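Local atomic coordinates of probable N-glycosylase/DNA lyase (Thermotoga maritima, PDB entry 3N0U), a protein that is probably a DNA glycosylase, a predominantly alpha-helical protein of the helix-hairpin-helix clan. Residues K73-G78 against E89-V94; L82-L87 against F105-R110; E153-L158 against Y186-L191; K160-L165 against K204-L209. All blocks are in the same frame, centred on the assembly; numbering follows the deposited sequence. Where two conformers were deposited one is given.

Contact 1: residues K73-G78 against E89-V94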
# COMPACT_ATOMS: atom_id res chain seq x y z
N LYS A 73 11.83 -8.64 6.36
CA LYS A 73 12.84 -8.82 7.39
C LYS A 73 13.79 -9.96 7.04
O LYS A 73 15.01 -9.83 7.18
CB LYS A 73 12.17 -9.09 8.75
CG LYS A 73 13.12 -9.43 9.90
CD LYS A 73 12.33 -9.90 11.13
CE LYS A 73 11.56 -11.21 10.84
NZ LYS A 73 10.51 -11.56 11.86
N GLU A 74 13.23 -11.08 6.57
CA GLU A 74 14.01 -12.29 6.32
C GLU A 74 14.82 -12.23 5.02
O GLU A 74 15.92 -12.76 4.96
CB GLU A 74 13.11 -13.53 6.33
CG GLU A 74 12.43 -13.75 7.68
CD GLU A 74 11.98 -15.18 7.91
OE1 GLU A 74 12.35 -16.06 7.09
OE2 GLU A 74 11.27 -15.43 8.92
N ILE A 75 14.29 -11.57 4.01
CA ILE A 75 14.94 -11.56 2.70
C ILE A 75 15.82 -10.32 2.51
O ILE A 75 16.92 -10.40 1.98
CB ILE A 75 13.89 -11.69 1.60
CG1 ILE A 75 13.25 -13.08 1.67
CG2 ILE A 75 14.50 -11.44 0.23
CD1 ILE A 75 11.96 -13.23 0.85
N GLY A 76 15.31 -9.17 2.92
CA GLY A 76 16.09 -7.94 2.84
C GLY A 76 16.53 -7.65 1.42
O GLY A 76 15.74 -7.71 0.49
N LYS A 77 17.82 -7.38 1.25
CA LYS A 77 18.34 -7.02 -0.07
C LYS A 77 18.32 -8.20 -1.06
O LYS A 77 18.64 -8.04 -2.24
CB LYS A 77 19.75 -6.43 0.05
CG LYS A 77 19.75 -5.04 0.71
CD LYS A 77 21.16 -4.47 0.78
CE LYS A 77 21.16 -3.02 1.24
NZ LYS A 77 20.46 -2.13 0.27
N GLY A 78 17.94 -9.38 -0.58
CA GLY A 78 17.75 -10.52 -1.46
C GLY A 78 16.77 -10.20 -2.58
O GLY A 78 16.83 -10.77 -3.67
N GLU A 89 12.34 -19.80 -3.21
CA GLU A 89 12.48 -20.68 -2.06
C GLU A 89 12.34 -19.90 -0.75
O GLU A 89 11.69 -20.36 0.19
CB GLU A 89 13.80 -21.45 -2.11
CG GLU A 89 14.03 -22.33 -0.89
CD GLU A 89 12.92 -23.35 -0.66
OE1 GLU A 89 12.33 -23.84 -1.65
OE2 GLU A 89 12.64 -23.67 0.51
N LYS A 90 12.94 -18.71 -0.67
CA LYS A 90 12.81 -17.92 0.55
C LYS A 90 11.37 -17.44 0.75
O LYS A 90 10.89 -17.38 1.88
CB LYS A 90 13.77 -16.73 0.55
CG LYS A 90 15.24 -17.12 0.66
CD LYS A 90 16.07 -15.96 1.15
CE LYS A 90 17.51 -16.39 1.51
NZ LYS A 90 18.11 -15.37 2.41
N LEU A 91 10.66 -17.14 -0.33
CA LEU A 91 9.27 -16.74 -0.19
C LEU A 91 8.42 -17.93 0.27
O LEU A 91 7.49 -17.76 1.04
CB LEU A 91 8.71 -16.16 -1.48
CG LEU A 91 9.33 -14.83 -1.87
CD1 LEU A 91 8.81 -14.46 -3.24
CD2 LEU A 91 8.98 -13.76 -0.86
N ARG A 92 8.76 -19.13 -0.19
CA ARG A 92 8.04 -20.32 0.24
C ARG A 92 8.27 -20.54 1.74
O ARG A 92 7.32 -20.82 2.48
CB ARG A 92 8.50 -21.54 -0.59
CG ARG A 92 7.76 -22.81 -0.30
CD ARG A 92 8.20 -23.94 -1.27
NE ARG A 92 7.83 -23.66 -2.67
CZ ARG A 92 8.65 -23.18 -3.61
NH1 ARG A 92 9.93 -22.92 -3.34
NH2 ARG A 92 8.19 -22.96 -4.84
N GLU A 93 9.53 -20.37 2.17
CA GLU A 93 9.91 -20.53 3.57
C GLU A 93 9.19 -19.58 4.54
O GLU A 93 8.90 -19.97 5.67
CB GLU A 93 11.44 -20.37 3.72
CG GLU A 93 12.26 -21.49 3.09
CD GLU A 93 13.77 -21.22 3.09
OE1 GLU A 93 14.21 -20.13 3.54
OE2 GLU A 93 14.53 -22.10 2.62
N VAL A 94 8.91 -18.35 4.10
CA VAL A 94 8.24 -17.38 4.97
C VAL A 94 6.72 -17.45 4.83
O VAL A 94 5.99 -16.66 5.41
CB VAL A 94 8.71 -15.91 4.74
CG1 VAL A 94 10.20 -15.81 4.94
CG2 VAL A 94 8.32 -15.40 3.36
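Ile75 and Leu91 meet methyl to methyl: Ile75 CD1 lies 3.5 Å from Leu91 CD2, tighter than carbon atoms usually pack, and the two side chains run at about a right angle to each other. Leu91 leaves its backbone away from segment 73-78, and its CD2 branch bends back to make the touch. Ile75 faces segment 89-94 directly. Its longer branch stands beside its own backbone N (chi1 -67°), which brings CG1 to 3.9 Å from Lys90 CB and CD1 to 4.0 Å from the same atom. Lys90, extended beyond CG, runs alongside Ile75, pointing the other way, and contributes only methylenes to this packing; its NZ stays 4.3 Å from Glu74 O, too far to count as a bond. Glu74 heads for Val94, but the 3.1 Å separation of Glu74 OE1 and Val94 CG1 is doubtful, because Val94 was modelled in two conformers. The firm polar partner of Glu74 is Arg70, one turn earlier on helix 65-75, whose NE forms a salt bridge with OE2. In the second shell, the chain behind Ile75 is fixed by a type II' turn from Ile75 to Gly78, with positive phi at Gly76 (58°) and Gly78 N bonded to Ile75 O at 2.9 Å. Val94 is held at the end of its helix by the bond from Val94 N to Lys90 O. The contact thus joins the C-terminal ends of helices 65-75 and 84-93; Lys77 adds a salt bridge to Glu48 of helix 47-59, while Leu91 also packs on Pro99, Arg102 and Ala103 of helix 99-109.

Contact 2: residues L82-L87 against F105-R110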
# COMPACT_ATOMS: atom_id res chain seq x y z
N LEU A 82 19.00 -11.87 -5.41
CA LEU A 82 18.86 -13.33 -5.50
C LEU A 82 18.36 -13.80 -6.85
O LEU A 82 17.49 -13.17 -7.46
CB LEU A 82 17.90 -13.86 -4.43
CG LEU A 82 18.40 -13.85 -2.99
CD1 LEU A 82 17.26 -14.21 -2.06
CD2 LEU A 82 19.53 -14.83 -2.79
N PRO A 83 18.87 -14.94 -7.32
CA PRO A 83 18.26 -15.52 -8.53
C PRO A 83 16.85 -15.97 -8.26
O PRO A 83 16.49 -16.23 -7.12
CB PRO A 83 19.14 -16.75 -8.84
CG PRO A 83 20.30 -16.64 -7.97
CD PRO A 83 19.95 -15.79 -6.80
N LEU A 84 16.08 -16.10 -9.33
CA LEU A 84 14.67 -16.46 -9.23
C LEU A 84 14.42 -17.65 -8.30
O LEU A 84 13.56 -17.58 -7.41
CB LEU A 84 14.13 -16.76 -10.62
CG LEU A 84 12.70 -17.25 -10.69
CD1 LEU A 84 11.77 -16.24 -10.07
CD2 LEU A 84 12.31 -17.50 -12.15
N GLU A 85 15.14 -18.75 -8.50
CA GLU A 85 14.83 -19.99 -7.77
C GLU A 85 15.08 -19.81 -6.27
O GLU A 85 14.28 -20.28 -5.44
CB GLU A 85 15.64 -21.17 -8.31
CG GLU A 85 15.39 -22.49 -7.55
CD GLU A 85 16.15 -23.69 -8.13
OE1 GLU A 85 17.37 -23.57 -8.40
OE2 GLU A 85 15.53 -24.77 -8.30
N GLU A 86 16.16 -19.12 -5.92
CA GLU A 86 16.47 -18.91 -4.51
C GLU A 86 15.49 -17.93 -3.87
O GLU A 86 15.14 -18.07 -2.69
CB GLU A 86 17.91 -18.40 -4.34
CG GLU A 86 18.98 -19.51 -4.34
CD GLU A 86 19.27 -20.07 -5.72
OE1 GLU A 86 18.89 -19.44 -6.73
OE2 GLU A 86 19.90 -21.16 -5.80
N LEU A 87 15.07 -16.91 -4.60
CA LEU A 87 14.07 -15.99 -4.08
C LEU A 87 12.75 -16.71 -3.86
O LEU A 87 12.10 -16.54 -2.84
CB LEU A 87 13.89 -14.82 -5.04
CG LEU A 87 12.86 -13.77 -4.61
CD1 LEU A 87 13.19 -13.26 -3.22
CD2 LEU A 87 12.81 -12.65 -5.63
N PHE A 105 7.73 -11.82 -10.54
CA PHE A 105 7.41 -10.40 -10.59
C PHE A 105 8.56 -9.54 -10.09
O PHE A 105 8.94 -8.57 -10.73
CB PHE A 105 6.18 -10.06 -9.74
CG PHE A 105 4.89 -10.64 -10.24
CD1 PHE A 105 4.72 -11.02 -11.56
CD2 PHE A 105 3.83 -10.80 -9.36
CE1 PHE A 105 3.51 -11.55 -11.98
CE2 PHE A 105 2.63 -11.31 -9.78
CZ PHE A 105 2.46 -11.70 -11.09
N ILE A 106 9.10 -9.91 -8.93
CA ILE A 106 10.16 -9.12 -8.29
C ILE A 106 11.40 -9.10 -9.18
O ILE A 106 12.02 -8.03 -9.41
CB ILE A 106 10.45 -9.64 -6.86
CG1 ILE A 106 9.25 -9.30 -5.97
CG2 ILE A 106 11.71 -9.02 -6.28
CD1 ILE A 106 9.19 -10.11 -4.68
N VAL A 107 11.80 -10.26 -9.68
CA VAL A 107 12.98 -10.33 -10.53
C VAL A 107 12.78 -9.43 -11.77
O VAL A 107 13.68 -8.67 -12.16
CB VAL A 107 13.29 -11.78 -10.95
CG1 VAL A 107 14.39 -11.79 -11.99
CG2 VAL A 107 13.75 -12.59 -9.75
N GLU A 108 11.60 -9.51 -12.38
CA GLU A 108 11.31 -8.71 -13.57
C GLU A 108 11.37 -7.22 -13.26
O GLU A 108 11.81 -6.41 -14.08
CB GLU A 108 9.94 -9.05 -14.15
CG GLU A 108 9.83 -10.43 -14.74
CD GLU A 108 8.40 -10.74 -15.18
OE1 GLU A 108 7.54 -11.04 -14.32
OE2 GLU A 108 8.13 -10.67 -16.40
N ASN A 109 10.93 -6.85 -12.06
CA ASN A 109 10.88 -5.45 -11.67
C ASN A 109 12.25 -4.83 -11.46
O ASN A 109 12.36 -3.61 -11.29
CB ASN A 109 10.03 -5.29 -10.42
CG ASN A 109 8.58 -5.43 -10.70
OD1 ASN A 109 8.16 -5.31 -11.84
ND2 ASN A 109 7.79 -5.68 -9.67
N ARG A 110 13.29 -5.65 -11.43
CA ARG A 110 14.62 -5.11 -11.23
C ARG A 110 14.99 -4.14 -12.35
O ARG A 110 15.88 -3.30 -12.19
CB ARG A 110 15.66 -6.23 -11.05
CG ARG A 110 15.42 -7.02 -9.80
CD ARG A 110 16.26 -8.26 -9.73
NE ARG A 110 16.00 -9.01 -8.51
CZ ARG A 110 16.44 -10.24 -8.27
NH1 ARG A 110 17.16 -10.89 -9.18
NH2 ARG A 110 16.16 -10.81 -7.09
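The guanidinium of Arg110 turns its edge to the carbonyl of Leu82, whose O lies within 2° of the guanidinium plane, while one face carries Val107 CG2, 3.7 Å above the plane and displaced toward the rim. Leu87 CD2 comes to the same group obliquely. Both terminal nitrogens grip the single Leu82 O. The bond from Arg110 NH2 is 2.7 Å long and lies in the carbonyl plane, on a lone pair; that from Arg110 NH1 is 2.9 Å and arrives 38° above the plane. Extended from CG to NE, the arginine reaches from segment 105-110 to the turn where the chain passes from helix 78-81 into helix 84-93, and NH2 also bonds to Phe79 O. This turn belongs to the helical fold of the glycosylase, and Pro83, which follows Leu82, occupies the N-cap position of helix 84-93. Leu87 N bonds to Pro83 O in the first turn. Beyond the cap the contact becomes apolar. Leu87 has CG anti to its backbone N (chi1 180°), which carries CD2 to 3.8 Å from Ile106 CG2, the two side chains crossing at about a right angle. Val107 CG2 does double duty: besides covering the guanidinium, it sits 4.0 Å from Leu84 CA and 4.2 Å from Leu84 CD1. Ile106 continues onto Phe51, Ser55 and Leu59 of helix 47-59, and its side chain is about 12 Å from the bound sodium ion.

Contact 3: residues E153-L158 against Y186-L191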
# COMPACT_ATOMS: atom_id res chain seq x y z
N GLU A 153 0.89 11.35 0.38
CA GLU A 153 -0.36 11.42 1.14
C GLU A 153 -1.62 11.54 0.29
O GLU A 153 -2.73 11.40 0.82
CB GLU A 153 -0.27 12.58 2.14
CG GLU A 153 0.74 12.28 3.27
CD GLU A 153 0.79 13.32 4.38
OE1 GLU A 153 -0.27 13.60 5.00
OE2 GLU A 153 1.90 13.84 4.65
N ASP A 154 -1.45 11.76 -1.01
CA ASP A 154 -2.53 12.12 -1.91
C ASP A 154 -3.43 10.96 -2.35
O ASP A 154 -4.51 11.21 -2.91
CB ASP A 154 -1.93 12.75 -3.18
CG ASP A 154 -0.87 13.81 -2.88
OD1 ASP A 154 0.22 13.47 -2.33
OD2 ASP A 154 -1.11 14.98 -3.23
N LEU A 155 -3.00 9.72 -2.11
CA LEU A 155 -3.61 8.54 -2.75
C LEU A 155 -4.27 7.61 -1.75
O LEU A 155 -3.78 7.43 -0.65
CB LEU A 155 -2.55 7.75 -3.53
CG LEU A 155 -1.72 8.55 -4.54
CD1 LEU A 155 -0.76 7.59 -5.27
CD2 LEU A 155 -2.63 9.32 -5.53
N ALA A 156 -5.42 7.04 -2.14
CA ALA A 156 -6.06 5.99 -1.37
C ALA A 156 -5.59 4.61 -1.78
O ALA A 156 -5.24 4.38 -2.95
CB ALA A 156 -7.56 6.05 -1.56
N ILE A 157 -5.60 3.70 -0.82
CA ILE A 157 -5.28 2.29 -1.07
C ILE A 157 -6.58 1.51 -0.93
O ILE A 157 -7.01 1.16 0.17
CB ILE A 157 -4.23 1.77 -0.07
CG1 ILE A 157 -2.99 2.67 -0.09
CG2 ILE A 157 -3.86 0.36 -0.40
CD1 ILE A 157 -2.09 2.47 1.15
N LEU A 158 -7.19 1.21 -2.07
CA LEU A 158 -8.51 0.60 -2.08
C LEU A 158 -8.42 -0.92 -2.07
O LEU A 158 -8.65 -1.58 -3.09
CB LEU A 158 -9.31 1.11 -3.29
CG LEU A 158 -9.49 2.63 -3.33
CD1 LEU A 158 -10.20 3.09 -4.61
CD2 LEU A 158 -10.26 3.12 -2.08
N TYR A 186 -12.36 7.28 -9.41
CA TYR A 186 -13.70 7.62 -8.95
C TYR A 186 -13.95 7.19 -7.51
O TYR A 186 -14.40 7.98 -6.69
CB TYR A 186 -14.73 6.98 -9.88
CG TYR A 186 -16.15 7.22 -9.48
CD1 TYR A 186 -16.79 8.39 -9.83
CD2 TYR A 186 -16.85 6.27 -8.77
CE1 TYR A 186 -18.10 8.62 -9.48
CE2 TYR A 186 -18.17 6.48 -8.41
CZ TYR A 186 -18.79 7.65 -8.77
OH TYR A 186 -20.09 7.86 -8.40
N VAL A 187 -13.63 5.94 -7.18
CA VAL A 187 -13.85 5.47 -5.81
C VAL A 187 -12.85 6.15 -4.86
O VAL A 187 -13.18 6.48 -3.73
CB VAL A 187 -13.74 3.93 -5.74
CG1 VAL A 187 -13.82 3.44 -4.30
CG2 VAL A 187 -14.86 3.32 -6.56
N GLU A 188 -11.64 6.40 -5.34
CA GLU A 188 -10.66 7.12 -4.55
C GLU A 188 -11.15 8.52 -4.19
O GLU A 188 -10.95 8.98 -3.06
CB GLU A 188 -9.34 7.19 -5.30
CG GLU A 188 -8.29 8.13 -4.70
CD GLU A 188 -6.98 8.06 -5.48
OE1 GLU A 188 -6.94 8.53 -6.65
OE2 GLU A 188 -5.99 7.51 -4.93
N GLU A 189 -11.82 9.19 -5.12
CA GLU A 189 -12.28 10.55 -4.87
C GLU A 189 -13.41 10.55 -3.84
O GLU A 189 -13.52 11.46 -3.02
CB GLU A 189 -12.71 11.24 -6.17
CG GLU A 189 -13.38 12.60 -5.99
CD GLU A 189 -12.47 13.66 -5.37
OE1 GLU A 189 -11.23 13.49 -5.37
OE2 GLU A 189 -12.99 14.68 -4.89
N ILE A 190 -14.27 9.53 -3.88
CA ILE A 190 -15.29 9.36 -2.84
C ILE A 190 -14.64 9.27 -1.45
O ILE A 190 -15.05 9.95 -0.51
CB ILE A 190 -16.11 8.09 -3.08
CG1 ILE A 190 -16.96 8.25 -4.34
CG2 ILE A 190 -16.97 7.77 -1.90
CD1 ILE A 190 -17.79 7.01 -4.71
N LEU A 191 -13.62 8.44 -1.33
CA LEU A 191 -12.94 8.28 -0.06
C LEU A 191 -12.16 9.53 0.32
O LEU A 191 -11.96 9.78 1.51
CB LEU A 191 -12.01 7.07 -0.08
CG LEU A 191 -11.58 6.53 1.29
CD1 LEU A 191 -12.76 6.08 2.09
CD2 LEU A 191 -10.60 5.37 1.13
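Segment 153-158 is irregular, with extended backbone angles from Leu155 to Ile157, and it comes nearest to the helical segment 186-191 at Ala156 and Glu188, whose CA atoms are 5.7 Å apart. The loop links helix 140-148 to helix 160-168, and helix 181-198 packs against it. Helix 140-148, with helix 124-134 and the turn between them, probably forms the helix-hairpin-helix, in which the sodium ion is bound at Val132, Ala135 and Ile138. Glu188 makes the polar link: with CG anti to the backbone N (chi1 170°) and the chain extended beyond it, the carboxylate reaches the loop. Glu188 OE2 accepts the N-H of Ala156 at 2.9 Å; the donor sits on the anti side of that oxygen, 15° out of the carboxylate plane, and the N-H...O angle is 154°. The same oxygen lies 3.4 Å from Leu155 CA and forms a salt bridge with Arg128 NH1 of helix 124-134. This buried carboxylate is therefore matched by an arginine as well as by a peptide N-H, which would favour its ionised form. Ala156 CB rests 3.8 Å from Glu188 CG and 4.1 Å from Leu191 CD2. Leu158 adds further apolar contacts and splits its methyls: CD1 goes to Val187 CG1 at 3.7 Å, and CD2 to Leu191 CD2 at 3.9 Å, the two leucines lying alongside with their ends turned opposite ways. Trp179 also touches both Leu158 and Val187. One turn before Glu188 on the same helix, Tyr184 OH is hydrogen-bonded to both Ala156 O and Leu158 N.

Contact 4: residues K160-L165 against K204-L209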
# COMPACT_ATOMS: atom_id res chain seq x y z
N LYS A 160 -9.45 -4.73 -0.07
CA LYS A 160 -10.74 -5.33 0.20
C LYS A 160 -11.34 -4.79 1.51
O LYS A 160 -12.54 -4.58 1.58
CB LYS A 160 -10.65 -6.85 0.20
CG LYS A 160 -10.64 -7.43 -1.20
CD LYS A 160 -11.03 -8.90 -1.23
CE LYS A 160 -11.06 -9.44 -2.65
NZ LYS A 160 -11.62 -10.82 -2.73
N HIS A 161 -10.50 -4.54 2.51
CA HIS A 161 -10.99 -4.07 3.81
C HIS A 161 -11.60 -2.69 3.66
O HIS A 161 -12.68 -2.41 4.18
CB HIS A 161 -9.87 -3.99 4.85
CG HIS A 161 -10.16 -3.06 5.99
ND1 HIS A 161 -11.22 -3.25 6.85
CD2 HIS A 161 -9.54 -1.94 6.41
CE1 HIS A 161 -11.24 -2.29 7.75
NE2 HIS A 161 -10.23 -1.47 7.50
N VAL A 162 -10.91 -1.81 2.94
CA VAL A 162 -11.40 -0.46 2.76
C VAL A 162 -12.67 -0.48 1.91
O VAL A 162 -13.62 0.23 2.21
CB VAL A 162 -10.32 0.43 2.15
CG1 VAL A 162 -10.87 1.78 1.76
CG2 VAL A 162 -9.18 0.59 3.15
N LEU A 163 -12.69 -1.29 0.85
CA LEU A 163 -13.87 -1.33 -0.02
C LEU A 163 -15.09 -1.86 0.73
O LEU A 163 -16.20 -1.38 0.54
CB LEU A 163 -13.61 -2.17 -1.26
CG LEU A 163 -12.59 -1.55 -2.22
CD1 LEU A 163 -12.17 -2.55 -3.27
CD2 LEU A 163 -13.14 -0.28 -2.87
N ARG A 164 -14.89 -2.84 1.60
CA ARG A 164 -16.00 -3.37 2.37
C ARG A 164 -16.53 -2.34 3.36
O ARG A 164 -17.73 -2.28 3.59
CB ARG A 164 -15.64 -4.68 3.06
CG ARG A 164 -15.60 -5.88 2.08
CD ARG A 164 -15.43 -7.21 2.79
NE ARG A 164 -14.40 -7.12 3.82
CZ ARG A 164 -13.16 -7.60 3.70
NH1 ARG A 164 -12.79 -8.24 2.60
NH2 ARG A 164 -12.30 -7.44 4.70
N LEU A 165 -15.64 -1.52 3.93
CA LEU A 165 -16.07 -0.42 4.79
C LEU A 165 -16.89 0.60 4.02
O LEU A 165 -17.89 1.12 4.51
CB LEU A 165 -14.89 0.31 5.42
CG LEU A 165 -14.40 -0.13 6.79
CD1 LEU A 165 -13.29 0.80 7.20
CD2 LEU A 165 -15.52 -0.12 7.81
N LYS A 204 -2.79 9.10 5.34
CA LYS A 204 -2.90 8.86 6.78
C LYS A 204 -4.27 8.30 7.15
O LYS A 204 -4.39 7.47 8.06
CB LYS A 204 -2.66 10.16 7.55
CG LYS A 204 -1.21 10.55 7.59
CD LYS A 204 -0.93 11.76 8.43
CE LYS A 204 0.54 12.10 8.36
NZ LYS A 204 0.86 13.34 9.13
N PHE A 205 -5.30 8.77 6.47
CA PHE A 205 -6.66 8.30 6.74
C PHE A 205 -6.71 6.79 6.61
O PHE A 205 -7.36 6.12 7.41
CB PHE A 205 -7.64 8.95 5.76
CG PHE A 205 -9.08 8.71 6.08
CD1 PHE A 205 -9.61 9.14 7.28
CD2 PHE A 205 -9.91 8.05 5.19
CE1 PHE A 205 -10.94 8.92 7.59
CE2 PHE A 205 -11.25 7.84 5.50
CZ PHE A 205 -11.75 8.28 6.70
N ASP A 206 -6.03 6.25 5.61
CA ASP A 206 -5.97 4.79 5.43
C ASP A 206 -5.54 4.08 6.71
O ASP A 206 -6.06 3.01 7.05
CB ASP A 206 -4.97 4.43 4.33
CG ASP A 206 -4.82 2.95 4.15
OD1 ASP A 206 -5.69 2.33 3.49
OD2 ASP A 206 -3.81 2.41 4.65
N LEU A 207 -4.56 4.64 7.42
CA LEU A 207 -4.08 4.00 8.65
C LEU A 207 -5.10 4.08 9.77
O LEU A 207 -5.21 3.15 10.56
CB LEU A 207 -2.75 4.58 9.09
CG LEU A 207 -1.63 4.37 8.08
CD1 LEU A 207 -0.37 5.01 8.63
CD2 LEU A 207 -1.41 2.88 7.80
N TYR A 208 -5.85 5.17 9.84
CA TYR A 208 -6.93 5.23 10.82
C TYR A 208 -8.00 4.17 10.48
O TYR A 208 -8.50 3.51 11.38
CB TYR A 208 -7.54 6.64 10.88
CG TYR A 208 -6.64 7.65 11.56
CD1 TYR A 208 -6.59 7.73 12.94
CD2 TYR A 208 -5.87 8.54 10.82
CE1 TYR A 208 -5.78 8.67 13.57
CE2 TYR A 208 -5.06 9.46 11.44
CZ TYR A 208 -5.03 9.53 12.81
OH TYR A 208 -4.22 10.42 13.46
N LEU A 209 -8.33 4.02 9.21
CA LEU A 209 -9.32 3.01 8.78
C LEU A 209 -8.87 1.62 9.20
O LEU A 209 -9.66 0.79 9.66
CB LEU A 209 -9.52 3.06 7.28
CG LEU A 209 -10.28 4.27 6.73
CD1 LEU A 209 -10.32 4.20 5.21
CD2 LEU A 209 -11.69 4.36 7.28
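His161 presents the edge of its imidazole to the backbone of Leu209. Its CG is anti to the backbone N (chi1 159°), which carries the ring toward helix 202-214. NE2 donates to Leu209 O at 3.2 Å in a nearly straight bond, and the oxygen lies close to the ring plane. Seen from the acceptor the approach is less regular, because the donor stands 64° above the carbonyl plane, away from the lone-pair directions. The ring of Trp210 also meets the His161 ring. Beside this bond, Leu209 points its side chain at helix 160-168 and divides its two methyls: CD1 faces Val162 CG1 at 4.2 Å, and CD2 faces Leu165 CD1 at 3.9 Å, with the two leucines slanted across one another. Val162 meets Asp206 at about a right angle, its CG2 lying 3.9 Å from Asp206 OD1; the other oxygen, OD2, is engaged in a salt bridge with Arg148 of helix 140-148. The axes of segments 160-165 and 204-209 pass 11.0 Å apart at 80°, a nearly perpendicular helix packing inside the core of this helical fold.

How the contacts relate
The four contacts form two pairs on opposite sides of the chain's centre. Contacts 1 and 2, with centres 11 Å apart, share helix 84-93 and interleave along the sequence; they touch where Lys90 CD lies 3.8 Å from Leu82 CD1. Contacts 3 and 4, centred 10 Å apart, also interleave, meeting where Leu191 CD2 lies 3.6 Å from Val162 CG1; they use loop 153-158 and the helices 160-168, 181-198 and 202-214 that follow it. The first pair closes before the second opens, and contacts 1 and 3 are about 31 Å apart between centres. Two helical regions are thus knitted locally; helices 116-121, 124-134 and 140-148 lie between them in sequence, the last two flanking the sodium-binding turn.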